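Local structure of inactive glucansucrase (Lactobacillus reuteri, 5JBD) at residues 78-82 and 83-87; 86-89 and 90-94; 668-671 and 672-676; 728-731 and 732-736. The protein is an inactive member of glycosyl hydrolase family 70, a family of the TIM-barrel clan. One frame throughout, in Å; residues are numbered along the deposited sequence.

Overall arrangement
All four contacts are local, each between segments that follow one another directly, and each closes no more than a turn. Nearest the N terminus, interaction 1 turns the chain from strand 80-81 into a short 3-10 segment. Interaction 2 begins on its last two residues, Ile86 and Trp87, and starts helix 90-101. Much later in the chain, interaction 3 forms the first turns of helix 670-676 and interaction 4 a stretch of helix 727-739. None nests within or crosses another. Interactions 3 and 4 have centres about 9 Å apart and join two helices of the barrel, while the centres of interactions 1 and 3 are about 52 Å apart.

Interaction 1: 78-82 and 83-87; sequences DWRPL and LMYIW
Met84 and Pro81 touch through the thioether: SD reaches Pro81 CD at 3.7 Å, and the two side chains lie askew to one another. The chain of Met84 is straight as far as SD and bends only at its last torsion (chi3 71°), which folds CE away from the line of the other atoms. Beside this pair the backbone is drawn tight. Leu82 O accepts from two successive amides, Tyr85 N at 2.9 Å and Ile86 N at 2.8 Å, the second almost straight out from the carbonyl and the first from above its plane. Met84 N adds a longer bond of 3.2 Å to Pro81 O. Leu82 and Ile86 lie side by side and point the same way, CB against CG1 at 4.0 Å; in Ile86, CG1 is wedged between the backbone N and the carbonyl carbon (chi1 60°), which also brings it 3.4 Å from Leu82 O. The looser part is toward Arg80, where CB meets the edge of the Tyr85 ring, CE2 at 4.1 Å, and CD stands off Met84 SD. The guanidinium group leads away from that ring: NH1 donates to Trp79 O at 2.9 Å, and NE forms a salt bridge with Glu141. Beyond Arg80, Asp78 and Trp79 are partly exposed. Strand 80-81 pairs antiparallel with strand 58-59, and the Tyr85 ring meets Tyr59 edge-to-face. Met84 and Pro81 pack on Leu153 of helix 151-162, while Arg80, Met84 and Tyr85 rest against helix 126-147.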
loop_
_atom_site.group_PDB
_atom_site.type_symbol
_atom_site.label_atom_id
_atom_site.label_comp_id
_atom_site.label_asym_id
_atom_site.label_seq_id
_atom_site.Cartn_x
_atom_site.Cartn_y
_atom_site.Cartn_z
ATOM N N ASP A 78 -18.494 13.710 36.746
ATOM C CA ASP A 78 -17.284 13.595 37.549
ATOM C C ASP A 78 -16.738 12.175 37.451
ATOM O O ASP A 78 -16.994 11.341 38.313
ATOM C CB ASP A 78 -17.560 13.981 38.998
ATOM C CG ASP A 78 -18.094 15.389 39.138
ATOM O OD1 ASP A 78 -17.523 16.306 38.517
ATOM O OD2 ASP A 78 -19.100 15.587 39.858
ATOM N N TRP A 79 -16.000 11.922 36.381
ATOM C CA TRP A 79 -15.337 10.657 36.176
ATOM C C TRP A 79 -13.882 10.757 36.628
ATOM O O TRP A 79 -13.316 11.846 36.682
ATOM C CB TRP A 79 -15.448 10.237 34.713
ATOM C CG TRP A 79 -16.844 9.854 34.322
ATOM C CD1 TRP A 79 -17.973 10.632 34.417
ATOM C CD2 TRP A 79 -17.272 8.605 33.785
ATOM N NE1 TRP A 79 -19.065 9.939 33.972
ATOM C CE2 TRP A 79 -18.669 8.691 33.586
ATOM C CE3 TRP A 79 -16.621 7.413 33.468
ATOM C CZ2 TRP A 79 -19.417 7.632 33.079
ATOM C CZ3 TRP A 79 -17.359 6.372 32.966
ATOM C CH2 TRP A 79 -18.741 6.486 32.757
ATOM N N ARG A 80 -13.304 9.615 36.983
ATOM C CA ARG A 80 -11.922 9.532 37.409
ATOM C C ARG A 80 -11.223 8.378 36.708
ATOM O O ARG A 80 -11.863 7.392 36.341
ATOM C CB ARG A 80 -11.828 9.347 38.932
ATOM C CG ARG A 80 -12.399 10.477 39.778
ATOM C CD ARG A 80 -11.597 11.759 39.634
ATOM N NE ARG A 80 -12.104 12.856 40.454
ATOM C CZ ARG A 80 -13.016 13.758 40.078
ATOM N NH1 ARG A 80 -13.582 13.731 38.872
ATOM N NH2 ARG A 80 -13.379 14.704 40.933
ATOM N N PRO A 81 -9.897 8.502 36.504
ATOM C CA PRO A 81 -9.130 7.432 35.893
ATOM C C PRO A 81 -9.009 6.238 36.833
ATOM O O PRO A 81 -8.769 6.411 38.050
ATOM C CB PRO A 81 -7.768 8.079 35.647
ATOM C CG PRO A 81 -7.656 9.103 36.712
ATOM C CD PRO A 81 -9.035 9.646 36.873
ATOM N N LEU A 82 -9.183 5.045 36.273
ATOM C CA LEU A 82 -9.067 3.802 37.038
ATOM C C LEU A 82 -7.692 3.660 37.713
ATOM O O LEU A 82 -7.594 3.099 38.815
ATOM C CB LEU A 82 -9.402 2.591 36.161
ATOM C CG LEU A 82 -10.891 2.368 35.841
ATOM C CD1 LEU A 82 -11.098 1.452 34.639
ATOM C CD2 LEU A 82 -11.621 1.823 37.056
ATOM N N LEU A 83 -6.642 4.212 37.091
ATOM C CA LEU A 83 -5.275 4.127 37.636
ATOM C C LEU A 83 -5.020 4.881 38.933
ATOM O O LEU A 83 -3.949 4.715 39.518
ATOM C CB LEU A 83 -4.227 4.545 36.584
ATOM C CG LEU A 83 -3.875 3.422 35.612
ATOM C CD1 LEU A 83 -3.217 3.998 34.360
ATOM C CD2 LEU A 83 -3.012 2.345 36.268
ATOM N N MET A 84 -5.965 5.714 39.372
ATOM C CA MET A 84 -5.953 6.263 40.740
ATOM C C MET A 84 -6.330 5.231 41.813
ATOM O O MET A 84 -6.028 5.452 42.999
ATOM C CB MET A 84 -6.947 7.429 40.873
ATOM C CG MET A 84 -6.438 8.747 40.351
ATOM S SD MET A 84 -7.763 9.953 40.296
ATOM C CE MET A 84 -8.028 10.294 42.036
ATOM N N TYR A 85 -7.040 4.169 41.402
ATOM C CA TYR A 85 -7.632 3.173 42.314
ATOM C C TYR A 85 -7.152 1.732 42.126
ATOM O O TYR A 85 -7.149 0.975 43.100
ATOM C CB TYR A 85 -9.156 3.160 42.151
ATOM C CG TYR A 85 -9.840 4.472 42.467
ATOM C CD1 TYR A 85 -10.287 4.769 43.752
ATOM C CD2 TYR A 85 -10.071 5.408 41.465
ATOM C CE1 TYR A 85 -10.935 5.969 44.024
ATOM C CE2 TYR A 85 -10.715 6.615 41.728
ATOM C CZ TYR A 85 -11.148 6.889 43.006
ATOM O OH TYR A 85 -11.768 8.089 43.288
ATOM N N ILE A 86 -6.814 1.330 40.889
ATOM C CA ILE A 86 -6.403 -0.046 40.585
ATOM C C ILE A 86 -5.155 -0.093 39.713
ATOM O O ILE A 86 -4.898 0.821 38.921
ATOM C CB ILE A 86 -7.525 -0.863 39.894
ATOM C CG1 ILE A 86 -7.957 -0.238 38.560
ATOM C CG2 ILE A 86 -8.732 -0.982 40.811
ATOM C CD1 ILE A 86 -8.879 -1.121 37.751
ATOM N N TRP A 87 -4.388 -1.176 39.865
ATOM C CA TRP A 87 -3.116 -1.384 39.151
ATOM C C TRP A 87 -2.935 -2.876 38.851
ATOM O O TRP A 87 -3.472 -3.715 39.572
ATOM C CB TRP A 87 -1.933 -0.878 39.985
ATOM C CG TRP A 87 -2.141 0.522 40.457
ATOM C CD1 TRP A 87 -1.785 1.654 39.808
ATOM C CD2 TRP A 87 -2.801 0.935 41.656
ATOM N NE1 TRP A 87 -2.162 2.753 40.527
ATOM C CE2 TRP A 87 -2.791 2.343 41.670
ATOM C CE3 TRP A 87 -3.402 0.251 42.715
ATOM C CZ2 TRP A 87 -3.363 3.090 42.703
ATOM C CZ3 TRP A 87 -3.967 0.989 43.755
ATOM C CH2 TRP A 87 -3.940 2.400 43.742
#

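Interaction 2: 86-89 and 90-94; sequences IWPS and KDVQA
With CG anti to the carbonyl carbon (chi1 -52°), the Trp87 indole is set against Gln93, whose CG stands opposite its backbone N (chi1 -179°), the chain continuing extended to the amide. Gln93 therefore passes across one face of the indole from its five-membered side toward the rim of the benzene ring. CA and CB lie over CG and CD2. CG then makes a CH-pi contact over the face, 3.6 Å from the centroid of the six-membered ring. The amide, its plane tilted 20° from that of the ring, projects past the rim at the CE3-CZ3 edge, NE2 coming to 3.4 Å from Trp87 CZ3. The aliphatic part thus covers the indole face while the amide overhangs its rim, and this overlap probably limits the swing of the ring. Helix 126-147 borders the pair, Ala133 touching both side chains, and Phe96 meets the indole ring as well. Next to it, Pro88 sets CG 4.0 Å from Val92 CG2, the two side chains crossing at about a right angle.

Ser89 holds the polar half of the contact. Its OG, placed between the backbone N and the carbonyl carbon, accepts from Val92 N at 3.3 Å, while Ser89 O takes Gln93 N at 3.0 Å in the first main-chain bond of the helix. Lys90 heads away from the loop, its NZ bonded to Thr126 OG1. A serine hydroxyl that receives the amide three residues ahead is the classical N-cap, and here it starts helix 90-101.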
loop_
_atom_site.group_PDB
_atom_site.type_symbol
_atom_site.label_atom_id
_atom_site.label_comp_id
_atom_site.label_asym_id
_atom_site.label_seq_id
_atom_site.Cartn_x
_atom_site.Cartn_y
_atom_site.Cartn_z
ATOM N N ILE A 86 -6.814 1.330 40.889
ATOM C CA ILE A 86 -6.403 -0.046 40.585
ATOM C C ILE A 86 -5.155 -0.093 39.713
ATOM O O ILE A 86 -4.898 0.821 38.921
ATOM C CB ILE A 86 -7.525 -0.863 39.894
ATOM C CG1 ILE A 86 -7.957 -0.238 38.560
ATOM C CG2 ILE A 86 -8.732 -0.982 40.811
ATOM C CD1 ILE A 86 -8.879 -1.121 37.751
ATOM N N TRP A 87 -4.388 -1.176 39.865
ATOM C CA TRP A 87 -3.116 -1.384 39.151
ATOM C C TRP A 87 -2.935 -2.876 38.851
ATOM O O TRP A 87 -3.472 -3.715 39.572
ATOM C CB TRP A 87 -1.933 -0.878 39.985
ATOM C CG TRP A 87 -2.141 0.522 40.457
ATOM C CD1 TRP A 87 -1.785 1.654 39.808
ATOM C CD2 TRP A 87 -2.801 0.935 41.656
ATOM N NE1 TRP A 87 -2.162 2.753 40.527
ATOM C CE2 TRP A 87 -2.791 2.343 41.670
ATOM C CE3 TRP A 87 -3.402 0.251 42.715
ATOM C CZ2 TRP A 87 -3.363 3.090 42.703
ATOM C CZ3 TRP A 87 -3.967 0.989 43.755
ATOM C CH2 TRP A 87 -3.940 2.400 43.742
ATOM N N PRO A 88 -2.194 -3.210 37.776
ATOM C CA PRO A 88 -1.894 -4.620 37.492
ATOM C C PRO A 88 -1.013 -5.312 38.537
ATOM O O PRO A 88 -1.023 -6.541 38.604
ATOM C CB PRO A 88 -1.176 -4.575 36.139
ATOM C CG PRO A 88 -0.687 -3.174 35.989
ATOM C CD PRO A 88 -1.631 -2.302 36.761
ATOM N N SER A 89 -0.268 -4.543 39.336
ATOM C CA SER A 89 0.609 -5.109 40.366
ATOM C C SER A 89 1.013 -4.084 41.409
ATOM O O SER A 89 0.832 -2.877 41.214
ATOM C CB SER A 89 1.885 -5.653 39.708
ATOM O OG SER A 89 2.631 -4.594 39.120
ATOM N N LYS A 90 1.560 -4.576 42.520
ATOM C CA LYS A 90 2.164 -3.720 43.556
ATOM C C LYS A 90 3.279 -2.840 42.970
ATOM O O LYS A 90 3.416 -1.661 43.332
ATOM C CB LYS A 90 2.740 -4.566 44.699
ATOM C CG LYS A 90 1.758 -4.940 45.796
ATOM C CD LYS A 90 2.449 -5.711 46.900
ATOM C CE LYS A 90 1.595 -6.879 47.491
ATOM N NZ LYS A 90 0.172 -6.541 47.781
ATOM N N ASP A 91 4.061 -3.432 42.071
ATOM C CA ASP A 91 5.138 -2.736 41.363
ATOM C C ASP A 91 4.618 -1.444 40.707
ATOM O O ASP A 91 5.141 -0.362 40.955
ATOM C CB ASP A 91 5.758 -3.692 40.316
ATOM C CG ASP A 91 6.931 -3.079 39.540
ATOM O OD1 ASP A 91 7.612 -2.162 40.049
ATOM O OD2 ASP A 91 7.175 -3.547 38.408
ATOM N N VAL A 92 3.568 -1.581 39.904
ATOM C CA VAL A 92 3.004 -0.461 39.138
ATOM C C VAL A 92 2.290 0.539 40.058
ATOM O O VAL A 92 2.337 1.743 39.819
ATOM C CB VAL A 92 2.083 -0.969 37.988
ATOM C CG1 VAL A 92 1.422 0.189 37.236
ATOM C CG2 VAL A 92 2.887 -1.836 37.015
ATOM N N GLN A 93 1.667 0.042 41.124
ATOM C CA GLN A 93 1.074 0.901 42.142
ATOM C C GLN A 93 2.129 1.828 42.740
ATOM O O GLN A 93 1.919 3.043 42.844
ATOM C CB GLN A 93 0.410 0.054 43.241
ATOM C CG GLN A 93 -0.277 0.846 44.357
ATOM C CD GLN A 93 -0.850 -0.039 45.451
ATOM O OE1 GLN A 93 -0.497 -1.199 45.557
ATOM N NE2 GLN A 93 -1.736 0.514 46.269
ATOM N N ALA A 94 3.259 1.253 43.138
ATOM C CA ALA A 94 4.354 2.041 43.706
ATOM C C ALA A 94 4.899 3.015 42.664
ATOM O O ALA A 94 5.187 4.162 43.003
ATOM C CB ALA A 94 5.454 1.141 44.253
#

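Interaction 3: 668-671 and 672-676; sequences NHAY and NVIAK
His669 and Asn672 lie side by side and point the same way, their ring and amide planes only 14° apart. In both residues CG stands anti to the carbonyl carbon, which sends the two flat groups off the same flank of the helix start. They do not bond to each other: Asn672 ND2 comes 3.8 Å from His669 CB, obliquely to the ring. Instead both turn to Glu729 of helix 727-739, His669 through ND1 and Asn672 through ND2, and ND2 also donates to Val666 O. The paired donors probably favour a charged carboxylate. Behind them His669 O accepts Val673 N at 3.0 Å, and Asn672 N makes a weak bond to the same oxygen at 2.9 Å. One residue on, Ile674 N binds Ala670 O at 2.8 Å, and Ile674 lays CG1 and CD1 against that oxygen, CG1 at 3.1 Å. CD1 reaches Ala670 CB more loosely, at 4.3 Å, while Val673 sets CG2 4.1 Å from Asn668 CA. His669 holds the N-cap position of helix 670-676, which with helix 678-683 connects strand 652-654 to its parallel neighbour 688-691, a beta-alpha-beta crossover of the TIM barrel.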
loop_
_atom_site.group_PDB
_atom_site.type_symbol
_atom_site.label_atom_id
_atom_site.label_comp_id
_atom_site.label_asym_id
_atom_site.label_seq_id
_atom_site.Cartn_x
_atom_site.Cartn_y
_atom_site.Cartn_z
ATOM N N ASN A 668 -5.671 23.322 -7.767
ATOM C CA ASN A 668 -4.511 22.417 -7.655
ATOM C C ASN A 668 -4.846 20.983 -7.205
ATOM O O ASN A 668 -3.934 20.159 -7.083
ATOM C CB ASN A 668 -3.435 23.018 -6.728
ATOM C CG ASN A 668 -2.641 24.140 -7.384
ATOM O OD1 ASN A 668 -2.709 24.357 -8.590
ATOM N ND2 ASN A 668 -1.880 24.863 -6.579
ATOM N N HIS A 669 -6.125 20.681 -6.957
ATOM C CA HIS A 669 -6.552 19.300 -6.744
ATOM C C HIS A 669 -6.102 18.472 -7.938
ATOM O O HIS A 669 -6.362 18.838 -9.079
ATOM C CB HIS A 669 -8.077 19.190 -6.632
ATOM C CG HIS A 669 -8.644 19.707 -5.344
ATOM N ND1 HIS A 669 -9.970 19.542 -5.005
ATOM C CD2 HIS A 669 -8.074 20.381 -4.317
ATOM C CE1 HIS A 669 -10.190 20.074 -3.818
ATOM N NE2 HIS A 669 -9.054 20.587 -3.377
ATOM N N ALA A 670 -5.438 17.357 -7.677
ATOM C CA ALA A 670 -4.968 16.494 -8.762
ATOM C C ALA A 670 -6.102 16.159 -9.741
ATOM O O ALA A 670 -5.888 16.170 -10.954
ATOM C CB ALA A 670 -4.340 15.219 -8.200
ATOM N N TYR A 671 -7.314 15.916 -9.226
ATOM C CA TYR A 671 -8.437 15.580 -10.105
ATOM C C TYR A 671 -8.693 16.679 -11.128
ATOM O O TYR A 671 -8.875 16.391 -12.309
ATOM C CB TYR A 671 -9.716 15.251 -9.312
ATOM C CG TYR A 671 -9.665 13.974 -8.462
ATOM C CD1 TYR A 671 -8.863 12.887 -8.813
ATOM C CD2 TYR A 671 -10.411 13.874 -7.295
ATOM C CE1 TYR A 671 -8.798 11.750 -8.022
ATOM C CE2 TYR A 671 -10.370 12.735 -6.508
ATOM C CZ TYR A 671 -9.561 11.659 -6.891
ATOM O OH TYR A 671 -9.500 10.532 -6.121
ATOM N N ASN A 672 -8.647 17.935 -10.691
ATOM C CA ASN A 672 -8.890 19.062 -11.596
ATOM C C ASN A 672 -7.753 19.285 -12.584
ATOM O O ASN A 672 -7.993 19.564 -13.766
ATOM C CB ASN A 672 -9.205 20.334 -10.794
ATOM C CG ASN A 672 -10.489 20.192 -9.976
ATOM O OD1 ASN A 672 -11.382 19.412 -10.337
ATOM N ND2 ASN A 672 -10.574 20.901 -8.865
ATOM N N VAL A 673 -6.522 19.161 -12.100
ATOM C CA VAL A 673 -5.344 19.274 -12.969
ATOM C C VAL A 673 -5.364 18.167 -14.033
ATOM O O VAL A 673 -5.127 18.440 -15.212
ATOM C CB VAL A 673 -4.022 19.258 -12.155
ATOM C CG1 VAL A 673 -2.813 19.334 -13.084
ATOM C CG2 VAL A 673 -4.013 20.401 -11.145
ATOM N N ILE A 674 -5.695 16.938 -13.634
ATOM C CA ILE A 674 -5.765 15.800 -14.581
ATOM C C ILE A 674 -6.810 16.058 -15.683
ATOM O O ILE A 674 -6.513 15.900 -16.874
ATOM C CB ILE A 674 -6.014 14.454 -13.853
ATOM C CG1 ILE A 674 -4.799 14.068 -13.007
ATOM C CG2 ILE A 674 -6.328 13.326 -14.837
ATOM C CD1 ILE A 674 -5.066 13.070 -11.897
ATOM N N ALA A 675 -8.015 16.464 -15.278
ATOM C CA ALA A 675 -9.103 16.789 -16.221
ATOM C C ALA A 675 -8.680 17.842 -17.239
ATOM O O ALA A 675 -8.868 17.660 -18.443
ATOM C CB ALA A 675 -10.332 17.273 -15.465
ATOM N N LYS A 676 -8.073 18.924 -16.745
ATOM C CA LYS A 676 -7.589 20.004 -17.610
ATOM C C LYS A 676 -6.543 19.512 -18.639
ATOM O O LYS A 676 -6.493 20.005 -19.769
ATOM C CB LYS A 676 -7.007 21.127 -16.747
ATOM C CG LYS A 676 -6.692 22.417 -17.483
ATOM C CD LYS A 676 -6.081 23.443 -16.529
ATOM C CE LYS A 676 -5.266 24.510 -17.250
ATOM N NZ LYS A 676 -6.084 25.706 -17.592
#

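Interaction 4: 728-731 and 732-736; sequences EELA and NTIAA
Glu729 O is approached twice by Thr733: its N donates at 2.8 Å, and OG1 stands at the same distance, 2.8 Å. The hydroxyl is also hydrogen-bonded to Tyr671 O of helix 670-676; with one proton and two carbonyls near, its share in holding Glu729 O is not settled. OG1 reaches both because it stands anti to its own carbonyl carbon (chi1 -57°), turned back along the helix toward the preceding turn. On either side of this bond the ladder is regular: Asn732 N binds Glu728 O at 3.1 Å, Ile734 N binds Leu730 O at 2.8 Å and Ala735 N binds Ala731 O at 3.1 Å. The stretch belongs to helix 727-739, which leads into parallel strand 743-748 of the TIM barrel and packs beside helix 670-676. Thr733 touches Ile674 and Ala675 there, Leu730 touches Tyr671, and Glu729 sends its carboxylate to the same helix, with OE1 also accepting from Ser726 N. Along the buried flank Leu730 and Ile734 meet at a slant, CD1 to CD1 at 3.8 Å. Leu730 holds CG anti to the backbone N (chi1 174°), which carries its branch forward to Ile734, and Ile734 CG1 lies 3.4 Å from Leu730 O. Toward solvent, Asn732 lays its amide alongside Glu728 O, ND2 at 3.5 Å, while its OD1 accepts from Asn272 ND2.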
loop_
_atom_site.group_PDB
_atom_site.type_symbol
_atom_site.label_atom_id
_atom_site.label_comp_id
_atom_site.label_asym_id
_atom_site.label_seq_id
_atom_site.Cartn_x
_atom_site.Cartn_y
_atom_site.Cartn_z
ATOM N N GLU A 728 -17.086 14.127 -6.696
ATOM C CA GLU A 728 -17.667 14.800 -7.864
ATOM C C GLU A 728 -16.574 15.150 -8.869
ATOM O O GLU A 728 -16.736 14.971 -10.075
ATOM C CB GLU A 728 -18.399 16.101 -7.480
ATOM C CG GLU A 728 -19.510 16.456 -8.417
ATOM C CD GLU A 728 -20.254 17.716 -8.002
ATOM O OE1 GLU A 728 -20.776 17.789 -6.864
ATOM O OE2 GLU A 728 -20.316 18.633 -8.827
ATOM N N GLU A 729 -15.470 15.678 -8.359
ATOM C CA GLU A 729 -14.309 15.991 -9.203
ATOM C C GLU A 729 -13.748 14.720 -9.876
ATOM O O GLU A 729 -13.519 14.710 -11.084
ATOM C CB GLU A 729 -13.242 16.708 -8.382
ATOM C CG GLU A 729 -13.561 18.177 -8.110
ATOM C CD GLU A 729 -12.655 18.820 -7.078
ATOM O OE1 GLU A 729 -11.931 18.089 -6.351
ATOM O OE2 GLU A 729 -12.677 20.074 -6.976
ATOM N N LEU A 730 -13.581 13.654 -9.091
ATOM C CA LEU A 730 -13.137 12.357 -9.614
ATOM C C LEU A 730 -13.997 11.889 -10.800
ATOM O O LEU A 730 -13.470 11.524 -11.859
ATOM C CB LEU A 730 -13.140 11.287 -8.516
ATOM C CG LEU A 730 -12.829 9.837 -8.940
ATOM C CD1 LEU A 730 -11.497 9.740 -9.666
ATOM C CD2 LEU A 730 -12.818 8.918 -7.736
ATOM N N ALA A 731 -15.316 11.916 -10.630
ATOM C CA ALA A 731 -16.214 11.482 -11.706
ATOM C C ALA A 731 -16.084 12.328 -12.975
ATOM O O ALA A 731 -16.101 11.786 -14.088
ATOM C CB ALA A 731 -17.659 11.466 -11.231
ATOM N N ASN A 732 -15.964 13.650 -12.815
ATOM C CA ASN A 732 -15.725 14.537 -13.960
ATOM C C ASN A 732 -14.361 14.282 -14.599
ATOM O O ASN A 732 -14.239 14.333 -15.816
ATOM C CB ASN A 732 -15.837 16.012 -13.557
ATOM C CG ASN A 732 -17.277 16.474 -13.424
ATOM O OD1 ASN A 732 -18.188 16.010 -14.139
ATOM N ND2 ASN A 732 -17.495 17.390 -12.513
ATOM N N THR A 733 -13.356 13.978 -13.773
ATOM C CA THR A 733 -12.016 13.652 -14.272
ATOM C C THR A 733 -12.016 12.360 -15.091
ATOM O O THR A 733 -11.433 12.312 -16.177
ATOM C CB THR A 733 -11.001 13.570 -13.112
ATOM O OG1 THR A 733 -11.004 14.820 -12.409
ATOM C CG2 THR A 733 -9.594 13.277 -13.620
ATOM N N ILE A 734 -12.702 11.329 -14.590
ATOM C CA ILE A 734 -12.817 10.065 -15.332
ATOM C C ILE A 734 -13.483 10.308 -16.693
ATOM O O ILE A 734 -13.024 9.787 -17.720
ATOM C CB ILE A 734 -13.563 8.989 -14.521
ATOM C CG1 ILE A 734 -12.719 8.581 -13.313
ATOM C CG2 ILE A 734 -13.855 7.759 -15.386
ATOM C CD1 ILE A 734 -13.465 7.806 -12.262
ATOM N N ALA A 735 -14.547 11.109 -16.696
ATOM C CA ALA A 735 -15.272 11.444 -17.939
ATOM C C ALA A 735 -14.386 12.192 -18.930
ATOM O O ALA A 735 -14.426 11.917 -20.134
ATOM C CB ALA A 735 -16.515 12.254 -17.635
ATOM N N ALA A 736 -13.587 13.131 -18.416
ATOM C CA ALA A 736 -12.634 13.872 -19.252
ATOM C C ALA A 736 -11.580 12.952 -19.884
ATOM O O ALA A 736 -11.273 13.085 -21.066
ATOM C CB ALA A 736 -11.965 14.983 -18.449
#